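Local coordinates for DUF1881 domain-containing protein (Neurospora crassa, PDB 5Z6D), which is of unknown function but joins a beta-gamma-crystallin domain to an Ig-like domain, through an interface that renders its calcium-binding site inoperative, at residues R84-D89 with V133-E138; Y108-D113 with F196-V201; Y164-K169 with D175-E180. The protein carries 1 engineered substitution. All blocks are in the same frame, centred on the assembly; numbering follows the deposited sequence.

Contact 1 (R84-D89 with V133-E138); sequences RVVDDD and VGIMPE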
ATOM      1  N   ARG A  84      -6.736  -7.450   4.104  1.00 14.34           N
ATOM      2  CA  ARG A  84      -6.005  -8.483   4.812  1.00 13.63           C
ATOM      3  C   ARG A  84      -6.013  -8.105   6.277  1.00 17.93           C
ATOM      4  O   ARG A  84      -5.796  -6.942   6.639  1.00 17.27           O
ATOM      5  CB  ARG A  84      -4.568  -8.637   4.289  1.00 16.62           C
ATOM      6  CG  ARG A  84      -3.830  -9.803   4.932  1.00 21.09           C
ATOM      7  CD  ARG A  84      -2.432 -10.011   4.337  1.00 23.87           C
ATOM      8  NE  ARG A  84      -2.456 -10.239   2.894  1.00 25.63           N
ATOM      9  CZ  ARG A  84      -1.359 -10.402   2.159  1.00 31.30           C
ATOM     10  NH1 ARG A  84      -0.167 -10.346   2.741  1.00 27.33           N
ATOM     11  NH2 ARG A  84      -1.448 -10.606   0.849  1.00 34.45           N
ATOM     12  N   VAL A  85      -6.317  -9.077   7.123  1.00 15.99           N
ATOM     13  CA  VAL A  85      -6.214  -8.889   8.554  1.00 16.06           C
ATOM     14  C   VAL A  85      -4.821  -9.326   8.982  1.00 19.11           C
ATOM     15  O   VAL A  85      -4.423 -10.484   8.751  1.00 19.99           O
ATOM     16  CB  VAL A  85      -7.275  -9.692   9.330  1.00 15.32           C
ATOM     17  CG1 VAL A  85      -7.211  -9.338  10.809  1.00 18.03           C
ATOM     18  CG2 VAL A  85      -8.680  -9.460   8.740  1.00 18.54           C
ATOM     19  N   VAL A  86      -4.077  -8.393   9.562  1.00 17.50           N
ATOM     20  CA  VAL A  86      -2.676  -8.617   9.915  1.00 17.24           C
ATOM     21  C   VAL A  86      -2.403  -8.290  11.382  1.00 20.17           C
ATOM     22  O   VAL A  86      -3.230  -7.662  12.065  1.00 20.25           O
ATOM     23  CB  VAL A  86      -1.728  -7.777   9.026  1.00 19.67           C
ATOM     24  CG1 VAL A  86      -1.887  -8.157   7.545  1.00 17.65           C
ATOM     25  CG2 VAL A  86      -1.966  -6.281   9.245  1.00 20.98           C
ATOM     26  N   ASP A  87      -1.247  -8.718  11.877  1.00 21.24           N
ATOM     27  CA  ASP A  87      -0.820  -8.332  13.219  1.00 22.62           C
ATOM     28  C   ASP A  87      -0.670  -6.815  13.312  1.00 19.55           C
ATOM     29  O   ASP A  87      -0.431  -6.148  12.311  1.00 22.50           O
ATOM     30  CB  ASP A  87       0.500  -9.010  13.591  1.00 28.41           C
ATOM     31  CG  ASP A  87       0.374 -10.522  13.672  1.00 43.77           C
ATOM     32  OD1 ASP A  87      -0.276 -11.008  14.621  1.00 46.96           O
ATOM     33  OD2 ASP A  87       0.923 -11.222  12.795  1.00 41.08           O
ATOM     34  N   ASP A  88      -0.816  -6.267  14.514  1.00 24.17           N
ATOM     35  CA  ASP A  88      -0.740  -4.821  14.698  1.00 25.34           C
ATOM     36  C   ASP A  88       0.586  -4.203  14.241  1.00 28.57           C
ATOM     37  O   ASP A  88       0.630  -3.034  13.853  1.00 29.38           O
ATOM     38  CB  ASP A  88      -0.994  -4.470  16.170  1.00 33.81           C
ATOM     39  CG  ASP A  88      -0.070  -5.212  17.121  1.00 54.93           C
ATOM     40  OD1 ASP A  88       1.143  -5.304  16.843  1.00 63.65           O
ATOM     41  OD2 ASP A  88      -0.557  -5.705  18.156  1.00 67.81           O
ATOM     42  N   ASP A  89       1.663  -4.985  14.270  1.00 22.67           N
ATOM     43  CA  ASP A  89       2.970  -4.446  13.941  1.00 25.49           C
ATOM     44  C   ASP A  89       3.409  -4.848  12.537  1.00 25.94           C
ATOM     45  O   ASP A  89       4.555  -4.627  12.142  1.00 25.28           O
ATOM     46  CB  ASP A  89       4.018  -4.873  14.983  1.00 38.14           C
ATOM     47  CG  ASP A  89       4.105  -6.379  15.162  1.00 45.13           C
ATOM     48  OD1 ASP A  89       3.170  -7.108  14.756  1.00 41.15           O
ATOM     49  OD2 ASP A  89       5.119  -6.834  15.734  1.00 53.57           O
ATOM     50  N   VAL A 133       2.331  -0.830  -1.950  1.00 16.57           N
ATOM     51  CA  VAL A 133       3.214  -1.615  -2.812  1.00 14.20           C
ATOM     52  C   VAL A 133       3.778  -2.845  -2.100  1.00 17.93           C
ATOM     53  O   VAL A 133       4.583  -3.608  -2.673  1.00 19.50           O
ATOM     54  CB  VAL A 133       4.386  -0.757  -3.376  1.00 16.03           C
ATOM     55  CG1 VAL A 133       3.861   0.375  -4.278  1.00 17.08           C
ATOM     56  CG2 VAL A 133       5.248  -0.191  -2.255  1.00 16.64           C
ATOM     57  N   GLY A 134       3.359  -3.075  -0.859  1.00 17.94           N
ATOM     58  CA  GLY A 134       3.738  -4.327  -0.217  1.00 16.79           C
ATOM     59  C   GLY A 134       3.197  -4.432   1.194  1.00 16.13           C
ATOM     60  O   GLY A 134       2.723  -3.435   1.744  1.00 17.48           O
ATOM     61  N   ILE A 135       3.235  -5.628   1.773  1.00 17.24           N
ATOM     62  CA  ILE A 135       2.869  -5.812   3.178  1.00 15.69           C
ATOM     63  C   ILE A 135       3.977  -6.629   3.815  1.00 19.25           C
ATOM     64  O   ILE A 135       4.325  -7.692   3.308  1.00 23.15           O
ATOM     65  CB  ILE A 135       1.517  -6.536   3.332  1.00 15.95           C
ATOM     66  CG1 ILE A 135       0.392  -5.693   2.716  1.00 17.50           C
ATOM     67  CG2 ILE A 135       1.213  -6.823   4.805  1.00 19.51           C
ATOM     68  CD1 ILE A 135      -0.991  -6.356   2.709  1.00 16.70           C
ATOM     69  N   MET A 136       4.552  -6.129   4.901  1.00 17.56           N
ATOM     70  CA  MET A 136       5.663  -6.835   5.531  1.00 20.27           C
ATOM     71  C   MET A 136       5.446  -6.990   7.014  1.00 20.26           C
ATOM     72  O   MET A 136       5.397  -6.000   7.734  1.00 22.99           O
ATOM     73  CB  MET A 136       6.980  -6.109   5.298  1.00 23.50           C
ATOM     74  CG  MET A 136       8.160  -6.837   5.944  1.00 27.41           C
ATOM     75  SD  MET A 136       9.771  -6.137   5.541  1.00 28.48           S
ATOM     76  CE  MET A 136       9.879  -6.478   3.780  1.00 26.24           C
ATOM     77  N   PRO A 137       5.348  -8.240   7.475  1.00 25.23           N
ATOM     78  CA  PRO A 137       5.253  -8.500   8.914  1.00 23.40           C
ATOM     79  C   PRO A 137       6.529  -8.085   9.633  1.00 29.60           C
ATOM     80  O   PRO A 137       7.596  -8.003   9.014  1.00 26.19           O
ATOM     81  CB  PRO A 137       5.046 -10.017   8.986  1.00 28.50           C
ATOM     82  CG  PRO A 137       5.617 -10.540   7.706  1.00 35.19           C
ATOM     83  CD  PRO A 137       5.336  -9.479   6.681  1.00 31.31           C
ATOM     84  N   GLU A 138       6.417  -7.810  10.928  1.00 28.10           N
ATOM     85  CA  GLU A 138       7.579  -7.463  11.734  1.00 32.75           C
ATOM     86  C   GLU A 138       8.590  -8.599  11.627  1.00 29.70           C
ATOM     87  O   GLU A 138       8.232  -9.767  11.776  1.00 29.97           O
ATOM     88  CB  GLU A 138       7.165  -7.210  13.189  1.00 35.33           C
ATOM     89  CG  GLU A 138       8.282  -6.733  14.096  1.00 44.39           C
ATOM     90  CD  GLU A 138       9.077  -7.874  14.685  1.00 54.91           C
ATOM     91  OE1 GLU A 138       8.533  -8.996  14.774  1.00 57.89           O
ATOM     92  OE2 GLU A 138      10.248  -7.652  15.053  1.00 60.15           O
TER
HETATM   93  O   HOH W   1       2.728 -10.086   1.896  1.00 29.85           O
HETATM   94  O   HOH W   2       4.005  -8.474  12.277  1.00 28.64           O
HETATM   95  O   HOH W   3       5.952  -9.773  15.857  1.00 49.15           O
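The CA atoms of D89 and E138, 5.9 Å apart, mark the nearest backbone approach between two chain segments that run 31° apart and share no direct hydrogen bond. Side chains and water do the joining. I135 faces strand 82-87 and carries the apolar part: its CG2 branch meets V86 CG1 at 4.3 Å, while its other branch brings CD1 over one face of the R84 guanidinium, offset toward the rim, with NH1 4.1 Å away. With CG of R84 trans to the backbone N (chi1 -175°) the chain runs out toward I135, and the bend at chi3 lays the guanidinium by CD1. NE forms a salt bridge with D30, and NH1 gives a hydrogen bond to a water lying at the guanidinium edge, which passes one on to I135 O.

At the far end D89 OD2 packs against E138 CB at 3.3 Å. One water donates to D89 OD1 and accepts from E138 N; another donates to both D89 OD2 and E138 OE1. This is where the beta-gamma-crystallin domain abuts the Ig-like domain. No charge pair crosses the contact, so it probably relies on I135 packing and bridging waters, which likely ease the repulsion between the two acids.

Contact 2 (Y108-D113 with F196-V201); sequences YSLKVD and FEVTLV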
ATOM      1  N   TYR A 108       5.322  10.991 -15.917  1.00 20.48           N
ATOM      2  CA  TYR A 108       6.102   9.778 -15.670  1.00 18.74           C
ATOM      3  C   TYR A 108       5.297   8.787 -14.876  1.00 22.88           C
ATOM      4  O   TYR A 108       4.455   9.174 -14.064  1.00 19.49           O
ATOM      5  CB  TYR A 108       7.407  10.107 -14.930  1.00 18.91           C
ATOM      6  CG  TYR A 108       8.288  11.045 -15.722  1.00 21.21           C
ATOM      7  CD1 TYR A 108       9.051  10.572 -16.777  1.00 25.10           C
ATOM      8  CD2 TYR A 108       8.346  12.407 -15.424  1.00 22.24           C
ATOM      9  CE1 TYR A 108       9.854  11.426 -17.520  1.00 24.53           C
ATOM     10  CE2 TYR A 108       9.146  13.264 -16.158  1.00 23.03           C
ATOM     11  CZ  TYR A 108       9.897  12.765 -17.208  1.00 25.02           C
ATOM     12  OH  TYR A 108      10.701  13.607 -17.945  1.00 27.14           O
ATOM     13  N   SER A 109       5.534   7.506 -15.135  1.00 17.95           N
ATOM     14  CA  SER A 109       4.926   6.450 -14.331  1.00 17.75           C
ATOM     15  C   SER A 109       5.994   5.596 -13.692  1.00 18.42           C
ATOM     16  O   SER A 109       7.071   5.374 -14.268  1.00 18.97           O
ATOM     17  CB  SER A 109       3.984   5.587 -15.174  1.00 19.26           C
ATOM     18  OG  SER A 109       4.665   4.932 -16.241  1.00 23.26           O
ATOM     19  N   LEU A 110       5.668   5.132 -12.491  1.00 16.75           N
ATOM     20  CA  LEU A 110       6.447   4.166 -11.761  1.00 14.75           C
ATOM     21  C   LEU A 110       5.564   2.931 -11.571  1.00 18.96           C
ATOM     22  O   LEU A 110       4.580   2.963 -10.830  1.00 18.64           O
ATOM     23  CB  LEU A 110       6.895   4.745 -10.430  1.00 15.75           C
ATOM     24  CG  LEU A 110       7.584   3.782  -9.475  1.00 19.44           C
ATOM     25  CD1 LEU A 110       8.918   3.338 -10.051  1.00 23.80           C
ATOM     26  CD2 LEU A 110       7.768   4.486  -8.131  1.00 20.24           C
ATOM     27  N   LYS A 111       5.881   1.871 -12.303  1.00 18.55           N
ATOM     28  CA  LYS A 111       5.184   0.607 -12.176  1.00 17.49           C
ATOM     29  C   LYS A 111       5.926  -0.270 -11.185  1.00 19.03           C
ATOM     30  O   LYS A 111       7.143  -0.467 -11.309  1.00 18.13           O
ATOM     31  CB  LYS A 111       5.085  -0.090 -13.540  1.00 20.17           C
ATOM     32  CG  LYS A 111       4.351  -1.422 -13.516  1.00 19.14           C
ATOM     33  CD  LYS A 111       4.416  -2.098 -14.888  1.00 26.86           C
ATOM     34  CE  LYS A 111       3.731  -3.448 -14.866  1.00 35.48           C
ATOM     35  NZ  LYS A 111       4.180  -4.312 -15.993  1.00 47.97           N
ATOM     36  N   VAL A 112       5.194  -0.790 -10.204  1.00 13.10           N
ATOM     37  CA  VAL A 112       5.785  -1.594  -9.160  1.00 14.51           C
ATOM     38  C   VAL A 112       5.085  -2.943  -9.171  1.00 20.12           C
ATOM     39  O   VAL A 112       3.888  -3.018  -8.910  1.00 19.74           O
ATOM     40  CB  VAL A 112       5.629  -0.922  -7.773  1.00 18.15           C
ATOM     41  CG1 VAL A 112       6.300  -1.758  -6.712  1.00 18.48           C
ATOM     42  CG2 VAL A 112       6.222   0.478  -7.775  1.00 17.35           C
ATOM     43  N   ASP A 113       5.810  -4.003  -9.528  1.00 17.88           N
ATOM     44  CA  ASP A 113       5.162  -5.294  -9.713  1.00 18.93           C
ATOM     45  C   ASP A 113       5.077  -6.069  -8.413  1.00 20.42           C
ATOM     46  O   ASP A 113       5.727  -7.102  -8.254  1.00 24.89           O
ATOM     47  CB  ASP A 113       5.904  -6.126 -10.756  1.00 24.52           C
ATOM     48  CG  ASP A 113       5.428  -5.852 -12.164  1.00 47.09           C
ATOM     49  OD1 ASP A 113       4.383  -5.184 -12.317  1.00 51.56           O
ATOM     50  OD2 ASP A 113       6.094  -6.317 -13.114  1.00 53.96           O
ATOM     51  N   PHE A 196       7.416   5.914   1.705  1.00 16.59           N
ATOM     52  CA  PHE A 196       8.551   6.506   1.010  1.00 16.36           C
ATOM     53  C   PHE A 196       8.063   7.398  -0.121  1.00 20.14           C
ATOM     54  O   PHE A 196       7.182   7.015  -0.898  1.00 21.32           O
ATOM     55  CB  PHE A 196       9.487   5.411   0.465  1.00 17.30           C
ATOM     56  CG  PHE A 196       9.947   4.438   1.517  1.00 18.83           C
ATOM     57  CD1 PHE A 196      11.109   4.670   2.233  1.00 21.77           C
ATOM     58  CD2 PHE A 196       9.198   3.311   1.817  1.00 21.05           C
ATOM     59  CE1 PHE A 196      11.523   3.781   3.210  1.00 18.86           C
ATOM     60  CE2 PHE A 196       9.602   2.422   2.791  1.00 20.45           C
ATOM     61  CZ  PHE A 196      10.767   2.656   3.491  1.00 20.81           C
ATOM     62  N   GLU A 197       8.645   8.588  -0.204  1.00 19.55           N
ATOM     63  CA  GLU A 197       8.495   9.425  -1.382  1.00 20.30           C
ATOM     64  C   GLU A 197       9.602   9.037  -2.347  1.00 21.88           C
ATOM     65  O   GLU A 197      10.782   9.097  -2.005  1.00 25.30           O
ATOM     66  CB  GLU A 197       8.572  10.901  -1.002  1.00 27.29           C
ATOM     67  CG  GLU A 197       7.679  11.812  -1.817  1.00 43.38           C
ATOM     68  CD  GLU A 197       7.639  13.221  -1.255  1.00 53.35           C
ATOM     69  OE1 GLU A 197       8.618  13.967  -1.469  1.00 56.63           O
ATOM     70  OE2 GLU A 197       6.639  13.577  -0.594  1.00 55.11           O
ATOM     71  N   VAL A 198       9.227   8.591  -3.538  1.00 16.90           N
ATOM     72  CA  VAL A 198      10.218   8.210  -4.526  1.00 18.65           C
ATOM     73  C   VAL A 198      10.210   9.293  -5.585  1.00 18.56           C
ATOM     74  O   VAL A 198       9.167   9.569  -6.172  1.00 18.70           O
ATOM     75  CB  VAL A 198       9.914   6.840  -5.129  1.00 17.79           C
ATOM     76  CG1 VAL A 198      10.857   6.541  -6.306  1.00 21.31           C
ATOM     77  CG2 VAL A 198      10.002   5.759  -4.043  1.00 20.13           C
ATOM     78  N   THR A 199      11.364   9.918  -5.815  1.00 21.06           N
ATOM     79  CA  THR A 199      11.442  11.089  -6.673  1.00 20.66           C
ATOM     80  C   THR A 199      12.329  10.834  -7.891  1.00 19.15           C
ATOM     81  O   THR A 199      13.452  10.328  -7.762  1.00 19.24           O
ATOM     82  CB  THR A 199      11.979  12.311  -5.910  1.00 22.72           C
ATOM     83  OG1 THR A 199      11.098  12.623  -4.822  1.00 23.35           O
ATOM     84  CG2 THR A 199      12.072  13.514  -6.833  1.00 24.12           C
ATOM     85  N   LEU A 200      11.812  11.169  -9.073  1.00 18.49           N
ATOM     86  CA  LEU A 200      12.618  11.165 -10.294  1.00 20.01           C
ATOM     87  C   LEU A 200      13.529  12.391 -10.298  1.00 24.07           C
ATOM     88  O   LEU A 200      13.057  13.512 -10.412  1.00 24.02           O
ATOM     89  CB  LEU A 200      11.730  11.152 -11.547  1.00 18.72           C
ATOM     90  CG  LEU A 200      12.484  11.019 -12.872  1.00 20.01           C
ATOM     91  CD1 LEU A 200      13.066   9.617 -13.033  1.00 24.16           C
ATOM     92  CD2 LEU A 200      11.594  11.355 -14.049  1.00 23.55           C
ATOM     93  N   VAL A 201      14.830  12.176 -10.153  1.00 21.16           N
ATOM     94  CA  VAL A 201      15.758  13.302 -10.052  1.00 28.32           C
ATOM     95  C   VAL A 201      16.511  13.527 -11.368  1.00 27.61           C
ATOM     96  O   VAL A 201      17.147  14.562 -11.565  1.00 31.12           O
ATOM     97  CB  VAL A 201      16.766  13.100  -8.898  1.00 31.96           C
ATOM     98  CG1 VAL A 201      16.052  13.206  -7.541  1.00 32.77           C
ATOM     99  CG2 VAL A 201      17.472  11.764  -9.030  1.00 34.46           C
TER
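L200 sets its CD2 methyl squarely on the Y108 ring, 3.5 Å from the centroid and only 5° off the ring normal. This is a face-on CH-pi contact; all six ring carbons are nearly equally far from the methyl, from CD2 at 3.7 Å upward. L200 reaches the ring because its CG extends anti to the backbone N (chi1 -175°), crossing the tyrosine at about a right angle.

The aliphatic contact lies two residues on from Y108 and two back from L200, where L110 CD2 touches V198 CG1 at 4.1 Å; these side chains, too, cross at about a right angle. Both pairs belong to the core of the Ig-like beta sandwich: strand 108-112 lies in the five-stranded sheet, strand 195-200 in the mixed sheet facing it, and the CA atoms of Y108 and L200 stand 8.6 Å apart, so side chains alone span the gap. F97 from the mixed sheet touches both Y108 and L110.

The polar end of Y108 is hydrogen-bonded through OH to N203. With an alanine at Y108, the L200 methyl would probably lose its aromatic seat and N203 its hydroxyl partner.

Contact 3 (Y164-K169 with D175-E180); sequences YFEWNK and DVVENE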
ATOM      1  N   TYR A 164      14.491  -3.330  -3.217  1.00 19.61           N
ATOM      2  CA  TYR A 164      14.696  -4.362  -2.223  1.00 23.13           C
ATOM      3  C   TYR A 164      14.226  -3.816  -0.880  1.00 20.35           C
ATOM      4  O   TYR A 164      14.720  -2.796  -0.415  1.00 25.72           O
ATOM      5  CB  TYR A 164      16.177  -4.767  -2.189  1.00 27.85           C
ATOM      6  CG  TYR A 164      16.550  -5.890  -1.239  1.00 25.68           C
ATOM      7  CD1 TYR A 164      16.230  -7.213  -1.525  1.00 26.69           C
ATOM      8  CD2 TYR A 164      17.245  -5.627  -0.068  1.00 32.63           C
ATOM      9  CE1 TYR A 164      16.586  -8.241  -0.665  1.00 30.14           C
ATOM     10  CE2 TYR A 164      17.603  -6.646   0.797  1.00 31.34           C
ATOM     11  CZ  TYR A 164      17.271  -7.948   0.498  1.00 30.56           C
ATOM     12  OH  TYR A 164      17.628  -8.964   1.362  1.00 29.85           O
ATOM     13  N   PHE A 165      13.228  -4.465  -0.299  1.00 19.35           N
ATOM     14  CA  PHE A 165      12.726  -4.127   1.034  1.00 22.38           C
ATOM     15  C   PHE A 165      13.272  -5.082   2.073  1.00 21.79           C
ATOM     16  O   PHE A 165      13.301  -6.294   1.863  1.00 21.21           O
ATOM     17  CB  PHE A 165      11.203  -4.192   1.089  1.00 18.49           C
ATOM     18  CG  PHE A 165      10.510  -3.269   0.131  1.00 20.17           C
ATOM     19  CD1 PHE A 165      10.609  -1.897   0.268  1.00 21.89           C
ATOM     20  CD2 PHE A 165       9.731  -3.786  -0.891  1.00 24.87           C
ATOM     21  CE1 PHE A 165       9.948  -1.048  -0.612  1.00 22.70           C
ATOM     22  CE2 PHE A 165       9.064  -2.944  -1.771  1.00 26.98           C
ATOM     23  CZ  PHE A 165       9.169  -1.579  -1.624  1.00 20.29           C
ATOM     24  N   GLU A 166      13.679  -4.548   3.214  1.00 21.15           N
ATOM     25  CA  GLU A 166      14.094  -5.437   4.290  1.00 25.36           C
ATOM     26  C   GLU A 166      13.636  -4.875   5.621  1.00 27.31           C
ATOM     27  O   GLU A 166      13.486  -3.673   5.767  1.00 29.44           O
ATOM     28  CB  GLU A 166      15.618  -5.651   4.282  1.00 28.32           C
ATOM     29  CG  GLU A 166      16.444  -4.441   4.661  1.00 37.03           C
ATOM     30  CD  GLU A 166      17.936  -4.751   4.706  1.00 43.94           C
ATOM     31  OE1 GLU A 166      18.329  -5.863   4.290  1.00 42.02           O
ATOM     32  OE2 GLU A 166      18.715  -3.884   5.157  1.00 45.06           O
ATOM     33  N   TRP A 167      13.396  -5.751   6.586  1.00 26.66           N
ATOM     34  CA  TRP A 167      13.037  -5.291   7.914  1.00 28.44           C
ATOM     35  C   TRP A 167      14.267  -4.821   8.671  1.00 32.53           C
ATOM     36  O   TRP A 167      15.284  -5.515   8.720  1.00 32.53           O
ATOM     37  CB  TRP A 167      12.331  -6.389   8.711  1.00 27.62           C
ATOM     38  CG  TRP A 167      11.758  -5.853   9.978  1.00 28.69           C
ATOM     39  CD1 TRP A 167      12.342  -5.863  11.213  1.00 35.54           C
ATOM     40  CD2 TRP A 167      10.499  -5.186  10.133  1.00 29.00           C
ATOM     41  NE1 TRP A 167      11.516  -5.258  12.131  1.00 40.73           N
ATOM     42  CE2 TRP A 167      10.377  -4.837  11.495  1.00 36.67           C
ATOM     43  CE3 TRP A 167       9.454  -4.871   9.259  1.00 29.96           C
ATOM     44  CZ2 TRP A 167       9.255  -4.177  11.999  1.00 30.30           C
ATOM     45  CZ3 TRP A 167       8.342  -4.216   9.759  1.00 30.70           C
ATOM     46  CH2 TRP A 167       8.251  -3.873  11.120  1.00 28.99           C
ATOM     47  N   ASN A 168      14.159  -3.629   9.247  1.00 26.69           N
ATOM     48  CA  ASN A 168      15.180  -3.064  10.117  1.00 30.17           C
ATOM     49  C   ASN A 168      14.801  -3.321  11.567  1.00 37.51           C
ATOM     50  O   ASN A 168      13.884  -2.675  12.107  1.00 33.65           O
ATOM     51  CB  ASN A 168      15.341  -1.567   9.867  1.00 33.17           C
ATOM     52  CG  ASN A 168      16.563  -0.995  10.548  1.00 39.21           C
ATOM     53  OD1 ASN A 168      16.684  -1.050  11.770  1.00 35.54           O
ATOM     54  ND2 ASN A 168      17.478  -0.442   9.759  1.00 39.40           N
ATOM     55  N   LYS A 169      15.498  -4.279  12.176  1.00 41.26           N
ATOM     56  CA  LYS A 169      15.194  -4.749  13.524  1.00 44.09           C
ATOM     57  C   LYS A 169      15.522  -3.690  14.567  1.00 46.49           C
ATOM     58  O   LYS A 169      14.842  -3.578  15.587  1.00 48.62           O
ATOM     59  CB  LYS A 169      15.967  -6.039  13.825  1.00 44.90           C
ATOM     60  CG  LYS A 169      16.015  -7.027  12.663  1.00 48.67           C
ATOM     61  CD  LYS A 169      16.784  -8.287  13.027  1.00 51.84           C
ATOM     62  CE  LYS A 169      18.177  -7.953  13.539  1.00 61.54           C
ATOM     63  NZ  LYS A 169      18.975  -7.158  12.556  1.00 65.59           N
ATOM     64  N   ASP A 175      12.925  -0.887   5.484  1.00 21.28           N
ATOM     65  CA  ASP A 175      13.945  -0.132   4.774  1.00 22.07           C
ATOM     66  C   ASP A 175      13.909  -0.429   3.280  1.00 21.51           C
ATOM     67  O   ASP A 175      13.773  -1.589   2.866  1.00 24.50           O
ATOM     68  CB  ASP A 175      15.340  -0.459   5.293  1.00 26.32           C
ATOM     69  CG  ASP A 175      15.630   0.165   6.631  1.00 37.97           C
ATOM     70  OD1 ASP A 175      14.709   0.760   7.224  1.00 42.48           O
ATOM     71  OD2 ASP A 175      16.784   0.040   7.090  1.00 40.99           O
ATOM     72  N   VAL A 176      14.029   0.626   2.487  1.00 21.55           N
ATOM     73  CA  VAL A 176      14.351   0.490   1.078  1.00 24.27           C
ATOM     74  C   VAL A 176      15.865   0.450   0.957  1.00 31.32           C
ATOM     75  O   VAL A 176      16.549   1.366   1.408  1.00 33.42           O
ATOM     76  CB  VAL A 176      13.782   1.652   0.247  1.00 27.48           C
ATOM     77  CG1 VAL A 176      14.396   1.664  -1.140  1.00 26.03           C
ATOM     78  CG2 VAL A 176      12.260   1.555   0.166  1.00 25.45           C
ATOM     79  N   VAL A 177      16.384  -0.628   0.377  1.00 28.15           N
ATOM     80  CA  VAL A 177      17.805  -0.733   0.107  1.00 33.76           C
ATOM     81  C   VAL A 177      18.065  -0.404  -1.356  1.00 34.76           C
ATOM     82  O   VAL A 177      17.609  -1.115  -2.253  1.00 36.67           O
ATOM     83  CB  VAL A 177      18.337  -2.130   0.424  1.00 36.07           C
ATOM     84  CG1 VAL A 177      19.847  -2.170   0.224  1.00 37.76           C
ATOM     85  CG2 VAL A 177      17.969  -2.511   1.847  1.00 35.98           C
ATOM     86  N   GLU A 178      18.779   0.690  -1.593  1.00 35.21           N
ATOM     87  CA  GLU A 178      19.111   1.095  -2.951  1.00 38.32           C
ATOM     88  C   GLU A 178      20.381   0.389  -3.419  1.00 39.68           C
ATOM     89  O   GLU A 178      21.481   0.902  -3.237  1.00 49.24           O
ATOM     90  CB  GLU A 178      19.286   2.615  -3.031  1.00 40.21           C
ATOM     91  CG  GLU A 178      18.091   3.418  -2.511  1.00 41.88           C
ATOM     92  CD  GLU A 178      18.130   4.873  -2.953  1.00 44.44           C
ATOM     93  OE1 GLU A 178      19.147   5.290  -3.550  1.00 41.21           O
ATOM     94  OE2 GLU A 178      17.139   5.598  -2.715  1.00 42.17           O
ATOM     95  N   ASN A 179      20.229  -0.790  -4.016  1.00 36.55           N
ATOM     96  CA  ASN A 179      21.385  -1.542  -4.495  1.00 37.85           C
ATOM     97  C   ASN A 179      21.619  -1.322  -5.988  1.00 36.06           C
ATOM     98  O   ASN A 179      21.119  -0.351  -6.554  1.00 29.95           O
ATOM     99  CB  ASN A 179      21.232  -3.035  -4.175  1.00 41.65           C
ATOM    100  CG  ASN A 179      19.975  -3.650  -4.763  1.00 40.17           C
ATOM    101  OD1 ASN A 179      19.539  -3.297  -5.859  1.00 35.99           O
ATOM    102  ND2 ASN A 179      19.397  -4.597  -4.034  1.00 44.52           N
ATOM    103  N   GLU A 180      22.373  -2.213  -6.630  1.00 33.66           N
ATOM    104  CA  GLU A 180      22.794  -1.963  -8.003  1.00 34.48           C
ATOM    105  C   GLU A 180      21.649  -2.076  -9.013  1.00 34.34           C
ATOM    106  O   GLU A 180      21.807  -1.684 -10.169  1.00 36.34           O
ATOM    107  CB  GLU A 180      23.941  -2.911  -8.397  1.00 35.64           C
ATOM    108  CG  GLU A 180      23.509  -4.240  -9.000  1.00 43.86           C
ATOM    109  CD  GLU A 180      23.036  -5.245  -7.965  1.00 56.73           C
ATOM    110  OE1 GLU A 180      22.988  -4.905  -6.760  1.00 57.38           O
ATOM    111  OE2 GLU A 180      22.716  -6.386  -8.363  1.00 61.05           O
TER
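D175 O takes a hydrogen bond from E166 N at 3.0 Å, with the donor in the carbonyl plane, and also a CA-H...O contact from F165 CA at 3.3 Å. Both belong to the hairpin of strands 157-168 and 173-177, the latter forming an edge of the five-stranded sheet in the Ig-like sandwich. D175 N returns a bond to E166 O, completing that antiparallel pair, and V177 N gives a nearly straight one (177°) to Y164 O.

F165 and V176, a non-hydrogen-bonded pair, point the same way; V176 CG2 lies at the edge of the phenylalanine ring, 3.6 Å from CE1, on the face where F165 also meets I93 and M136. The other face holds Y164, E166, D175 and V177. There V177 CB sits in the plane of the Y164 ring, beside CD2. E166, its CG lodged between backbone N and carbonyl carbon (chi1 69°), runs its extended chain across V177 CG2.

The D175 carboxylate is held at both oxygens: R190 pairs with OD1 in a salt bridge, while N168 ND2 donates to OD2. The hydrogen bond from N168 ND2 to D175 OD2, 2.8 Å, comes in on the syn side, 30° out of the carboxylate plane.

How the contacts relate
Contact 1 alone of the three bridges the two domains; contacts 2 and 3 lie within the Ig-like domain. The centres of contacts 1 and 2 are about 22 Å apart, and contact 3 lies about 16 Å from each. Along the chain, contacts 1 and 2 interlock, since 108-113 falls between 84-89 and 133-138; contact 3 follows contact 1 and is nested in the loop that contact 2 closes. Strand 82-87 belongs to the separate four-stranded sheet of the crystallin domain, 131-136 and 195-200 to the mixed sheet, and 108-112, 157-168 and 173-177 to the five-stranded one. W167 packs on E138, F196 on V176, and V112 on V133, so the three contacts are joined pairwise by packing.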